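Local coordinates for Tetur07g02040 (Tetranychus urticae, PDB 6BDJ), which binds ferric iron and probably cleaves catechol-type aromatic rings by intradiol oxygenation, a dioxygenase activity linked to detoxification in this plant-feeding spider mite, at residues Y86-M100 against Y111-Q123. Sequence-based numbering, arbitrary orientation.
With FE (Fe (III) ion), chain C.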
# COMPACT_ATOMS: atom_id res chain seq x y z
N TYR A 86 5.80 -1.10 6.05
CA TYR A 86 5.53 0.24 5.62
C TYR A 86 4.41 0.28 4.60
O TYR A 86 4.39 -0.52 3.68
CB TYR A 86 6.74 0.82 4.92
CG TYR A 86 8.01 0.92 5.71
CD1 TYR A 86 8.77 -0.23 5.97
CD2 TYR A 86 8.50 2.15 6.17
CE1 TYR A 86 9.96 -0.16 6.66
CE2 TYR A 86 9.70 2.23 6.87
CZ TYR A 86 10.43 1.06 7.10
OH TYR A 86 11.64 1.07 7.76
N ILE A 87 3.49 1.22 4.73
CA ILE A 87 2.60 1.56 3.61
C ILE A 87 2.71 3.02 3.27
O ILE A 87 3.11 3.85 4.08
CB ILE A 87 1.14 1.16 3.87
CG1 ILE A 87 0.54 1.90 5.07
CG2 ILE A 87 1.06 -0.34 4.15
CD1 ILE A 87 -0.96 1.69 5.15
N TRP A 88 2.41 3.31 2.01
CA TRP A 88 2.27 4.67 1.54
C TRP A 88 1.34 4.69 0.36
O TRP A 88 1.22 3.71 -0.40
CB TRP A 88 3.62 5.34 1.22
CG TRP A 88 4.40 4.77 0.01
CD1 TRP A 88 4.64 5.38 -1.21
CD2 TRP A 88 5.10 3.53 -0.04
NE1 TRP A 88 5.43 4.59 -2.00
CE2 TRP A 88 5.72 3.44 -1.32
CE3 TRP A 88 5.24 2.47 0.85
CZ2 TRP A 88 6.48 2.32 -1.71
CZ3 TRP A 88 6.01 1.37 0.46
CH2 TRP A 88 6.61 1.31 -0.81
N GLN A 89 0.63 5.80 0.25
CA GLN A 89 -0.44 5.91 -0.73
C GLN A 89 -0.72 7.40 -1.02
O GLN A 89 -0.41 8.27 -0.22
CB GLN A 89 -1.70 5.25 -0.19
CG GLN A 89 -2.32 6.00 0.98
CD GLN A 89 -3.55 5.33 1.56
OE1 GLN A 89 -3.45 4.33 2.26
NE2 GLN A 89 -4.70 5.91 1.31
N PRO A 90 -1.34 7.68 -2.16
CA PRO A 90 -1.73 9.07 -2.40
C PRO A 90 -3.04 9.46 -1.75
O PRO A 90 -3.90 8.60 -1.51
CB PRO A 90 -1.89 9.12 -3.90
CG PRO A 90 -2.30 7.74 -4.29
CD PRO A 90 -1.79 6.79 -3.25
N ASP A 91 -3.22 10.76 -1.52
CA ASP A 91 -4.52 11.27 -1.05
C ASP A 91 -5.59 11.21 -2.14
O ASP A 91 -5.30 10.81 -3.27
CB ASP A 91 -4.38 12.67 -0.39
CG ASP A 91 -4.31 13.82 -1.37
OD1 ASP A 91 -4.49 13.66 -2.59
OD2 ASP A 91 -4.11 14.94 -0.90
N TYR A 92 -6.82 11.60 -1.81
CA TYR A 92 -7.93 11.50 -2.74
C TYR A 92 -7.70 12.11 -4.12
O TYR A 92 -8.26 11.61 -5.08
CB TYR A 92 -9.22 12.08 -2.14
CG TYR A 92 -9.36 13.56 -2.29
CD1 TYR A 92 -9.93 14.12 -3.44
CD2 TYR A 92 -8.88 14.42 -1.30
CE1 TYR A 92 -10.05 15.48 -3.58
CE2 TYR A 92 -9.00 15.80 -1.43
CZ TYR A 92 -9.59 16.31 -2.58
OH TYR A 92 -9.68 17.65 -2.73
N SER A 93 -6.90 13.17 -4.23
CA SER A 93 -6.61 13.79 -5.52
C SER A 93 -5.31 13.32 -6.16
O SER A 93 -4.83 13.91 -7.12
CB SER A 93 -6.57 15.30 -5.32
OG SER A 93 -5.45 15.63 -4.53
N GLY A 94 -4.71 12.27 -5.60
CA GLY A 94 -3.52 11.65 -6.15
C GLY A 94 -2.16 12.19 -5.77
O GLY A 94 -1.19 11.94 -6.50
N ILE A 95 -2.09 12.93 -4.66
CA ILE A 95 -0.85 13.53 -4.20
C ILE A 95 -0.18 12.65 -3.15
O ILE A 95 -0.84 12.11 -2.27
CB ILE A 95 -1.12 14.92 -3.58
CG1 ILE A 95 -1.72 15.89 -4.60
CG2 ILE A 95 0.15 15.52 -3.01
CD1 ILE A 95 -0.97 16.04 -5.92
N TYR A 96 1.14 12.48 -3.28
CA TYR A 96 1.95 11.79 -2.31
C TYR A 96 2.65 12.82 -1.44
O TYR A 96 3.26 13.76 -1.96
CB TYR A 96 3.02 10.95 -2.98
CG TYR A 96 2.49 9.66 -3.55
CD1 TYR A 96 2.43 8.53 -2.77
CD2 TYR A 96 2.04 9.58 -4.86
CE1 TYR A 96 1.97 7.32 -3.28
CE2 TYR A 96 1.58 8.38 -5.40
CZ TYR A 96 1.55 7.24 -4.60
OH TYR A 96 1.05 6.08 -5.10
N SER A 97 2.58 12.62 -0.12
CA SER A 97 3.28 13.44 0.86
C SER A 97 4.77 13.34 0.63
O SER A 97 5.26 12.27 0.28
CB SER A 97 2.90 13.04 2.26
OG SER A 97 3.33 11.74 2.66
N GLY A 98 5.45 14.48 0.73
CA GLY A 98 6.83 14.58 0.33
C GLY A 98 7.08 14.95 -1.12
O GLY A 98 8.15 15.46 -1.45
N PHE A 99 6.10 14.68 -1.98
CA PHE A 99 6.18 15.00 -3.41
C PHE A 99 4.94 15.80 -3.81
O PHE A 99 4.39 15.63 -4.87
CB PHE A 99 6.29 13.69 -4.19
CG PHE A 99 7.42 12.81 -3.72
CD1 PHE A 99 8.70 12.97 -4.23
CD2 PHE A 99 7.21 11.85 -2.75
CE1 PHE A 99 9.74 12.19 -3.79
CE2 PHE A 99 8.25 11.05 -2.30
CZ PHE A 99 9.52 11.22 -2.82
N MET A 100 4.53 16.72 -2.94
CA MET A 100 3.30 17.48 -3.13
C MET A 100 3.34 18.45 -4.30
O MET A 100 2.28 18.87 -4.75
CB MET A 100 2.92 18.26 -1.86
CG MET A 100 2.60 17.38 -0.68
SD MET A 100 2.18 18.30 0.82
CE MET A 100 0.47 18.77 0.51
N TYR A 111 14.28 12.36 -4.12
CA TYR A 111 14.27 12.97 -2.79
C TYR A 111 13.07 13.90 -2.56
O TYR A 111 12.82 14.78 -3.38
CB TYR A 111 15.57 13.72 -2.54
CG TYR A 111 16.74 12.77 -2.51
CD1 TYR A 111 16.92 11.87 -1.44
CD2 TYR A 111 17.66 12.74 -3.56
CE1 TYR A 111 17.98 10.99 -1.43
CE2 TYR A 111 18.74 11.86 -3.53
CZ TYR A 111 18.89 10.99 -2.47
OH TYR A 111 19.96 10.12 -2.46
N PRO A 112 12.33 13.69 -1.45
CA PRO A 112 11.16 14.51 -1.12
C PRO A 112 11.54 15.96 -0.86
O PRO A 112 12.59 16.21 -0.32
CB PRO A 112 10.66 13.87 0.17
CG PRO A 112 11.85 13.28 0.80
CD PRO A 112 12.61 12.73 -0.35
N LYS A 113 10.68 16.89 -1.24
CA LYS A 113 10.98 18.33 -1.11
C LYS A 113 10.24 18.93 0.08
O LYS A 113 10.81 19.71 0.82
CB LYS A 113 10.67 19.08 -2.40
CG LYS A 113 11.71 18.89 -3.51
CD LYS A 113 13.07 19.52 -3.19
CE LYS A 113 14.07 19.45 -4.36
NZ LYS A 113 14.07 18.14 -5.11
N ASP A 114 8.98 18.55 0.26
CA ASP A 114 8.21 18.98 1.42
C ASP A 114 8.34 18.00 2.61
O ASP A 114 8.63 16.83 2.43
CB ASP A 114 6.76 19.22 0.99
CG ASP A 114 6.03 17.96 0.66
OD1 ASP A 114 5.56 17.30 1.61
OD2 ASP A 114 5.89 17.64 -0.56
N PRO A 115 8.13 18.50 3.84
CA PRO A 115 8.25 17.63 5.01
C PRO A 115 6.99 16.87 5.38
O PRO A 115 6.98 16.21 6.39
CB PRO A 115 8.58 18.63 6.14
CG PRO A 115 7.83 19.87 5.74
CD PRO A 115 7.93 19.91 4.23
N ARG A 116 5.90 17.01 4.64
CA ARG A 116 4.68 16.28 4.97
C ARG A 116 4.86 14.77 4.76
O ARG A 116 5.55 14.33 3.87
CB ARG A 116 3.50 16.76 4.13
CG ARG A 116 3.08 18.23 4.35
CD ARG A 116 2.69 18.50 5.80
NE ARG A 116 1.68 17.58 6.35
CZ ARG A 116 0.36 17.68 6.24
NH1 ARG A 116 -0.42 16.77 6.85
NH2 ARG A 116 -0.19 18.63 5.49
N ARG A 117 4.20 14.01 5.60
CA ARG A 117 4.25 12.59 5.65
C ARG A 117 2.89 11.97 5.85
O ARG A 117 2.79 10.82 6.28
CB ARG A 117 5.20 12.15 6.74
CG ARG A 117 6.65 12.64 6.55
CD ARG A 117 7.28 12.02 5.31
NE ARG A 117 8.67 12.46 5.22
CZ ARG A 117 9.10 13.49 4.50
NH1 ARG A 117 8.24 14.25 3.80
NH2 ARG A 117 10.38 13.80 4.51
N PHE A 118 1.83 12.69 5.50
CA PHE A 118 0.52 12.11 5.57
C PHE A 118 0.47 10.86 4.69
O PHE A 118 1.19 10.74 3.67
CB PHE A 118 -0.59 13.09 5.14
CG PHE A 118 -0.46 13.65 3.73
CD1 PHE A 118 -0.71 12.88 2.61
CD2 PHE A 118 -0.12 14.98 3.53
CE1 PHE A 118 -0.59 13.40 1.33
CE2 PHE A 118 -0.00 15.52 2.26
CZ PHE A 118 -0.24 14.73 1.15
N LEU A 119 -0.41 9.96 5.11
CA LEU A 119 -0.67 8.72 4.44
C LEU A 119 0.57 7.85 4.24
O LEU A 119 0.70 7.11 3.24
CB LEU A 119 -1.42 8.99 3.13
CG LEU A 119 -2.82 9.61 3.32
CD1 LEU A 119 -3.46 10.01 2.00
CD2 LEU A 119 -3.79 8.73 4.09
N ARG A 120 1.46 7.90 5.24
CA ARG A 120 2.59 7.04 5.33
C ARG A 120 2.64 6.51 6.71
O ARG A 120 2.42 7.26 7.68
CB ARG A 120 3.86 7.83 5.04
CG ARG A 120 3.91 8.38 3.62
CD ARG A 120 5.18 9.18 3.42
NE ARG A 120 5.15 9.65 2.04
CZ ARG A 120 5.65 8.99 1.00
NH1 ARG A 120 6.27 7.82 1.13
NH2 ARG A 120 5.53 9.52 -0.21
N GLY A 121 2.92 5.22 6.86
CA GLY A 121 3.23 4.74 8.21
C GLY A 121 3.89 3.39 8.21
O GLY A 121 3.89 2.71 7.18
N THR A 122 4.38 3.02 9.39
CA THR A 122 5.03 1.76 9.65
C THR A 122 4.37 1.11 10.83
O THR A 122 4.04 1.79 11.80
CB THR A 122 6.50 1.98 10.00
OG1 THR A 122 7.11 2.80 9.00
CG2 THR A 122 7.24 0.64 10.06
N GLN A 123 4.16 -0.21 10.77
CA GLN A 123 3.77 -0.99 11.96
C GLN A 123 4.56 -2.31 12.01
O GLN A 123 4.92 -2.88 10.97
CB GLN A 123 2.27 -1.27 11.95
CG GLN A 123 1.39 -0.04 12.17
CD GLN A 123 1.37 0.38 13.63
OE1 GLN A 123 2.18 1.18 14.08
NE2 GLN A 123 0.48 -0.21 14.37
FE FE C . 1.93 4.90 -6.38
O HOH W 1 1.33 10.14 0.86
O HOH W 2 3.97 5.44 -6.90
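Arg-120 and Ser-97 hold the polar centre of this contact. The arginine chain runs extended from CG to NE and grips the serine side-on: NE donates to Ser-97 OG at 2.8 Å, nearly in the guanidinium plane, and NH2 to Ser-97 O at 2.8 Å. Ser-97 OG, set between its backbone N and carbonyl carbon (chi1 66°), donates to Phe-118 O on a lone pair, 2.6 Å away. A water accepts from Ser-97 N and donates to Gln-89 O and Phe-118 O. Farther along, the Asp-114 carboxylate bridges two nitrogens at the end of the type II turn from Tyr-96 to Phe-99: OD1 takes Gly-98 N, inside it, and OD2 takes Met-100 N, just beyond (2.9 Å, 165°).

Backbone pairing is antiparallel: Ile-87 and Gly-121 exchange two hydrogen bonds at the edge of the sheet.

Among ring contacts, Ser-97 CB makes a CH-pi contact squarely over the Phe-118 face, 3.5 Å from the centroid, while Met-100 CE meets that ring's edge at CE2. Pro-112 CB lies over one face of Phe-99, toward the rim; Arg-120 NH2 lies at that ring's edge.

Tyr-96 OH binds the iron with His-147 and His-149; the bonds on Ser-97 and Gly-98 are consistent with Arg-120 and Asp-114 steadying this ligand's loop from the second shell.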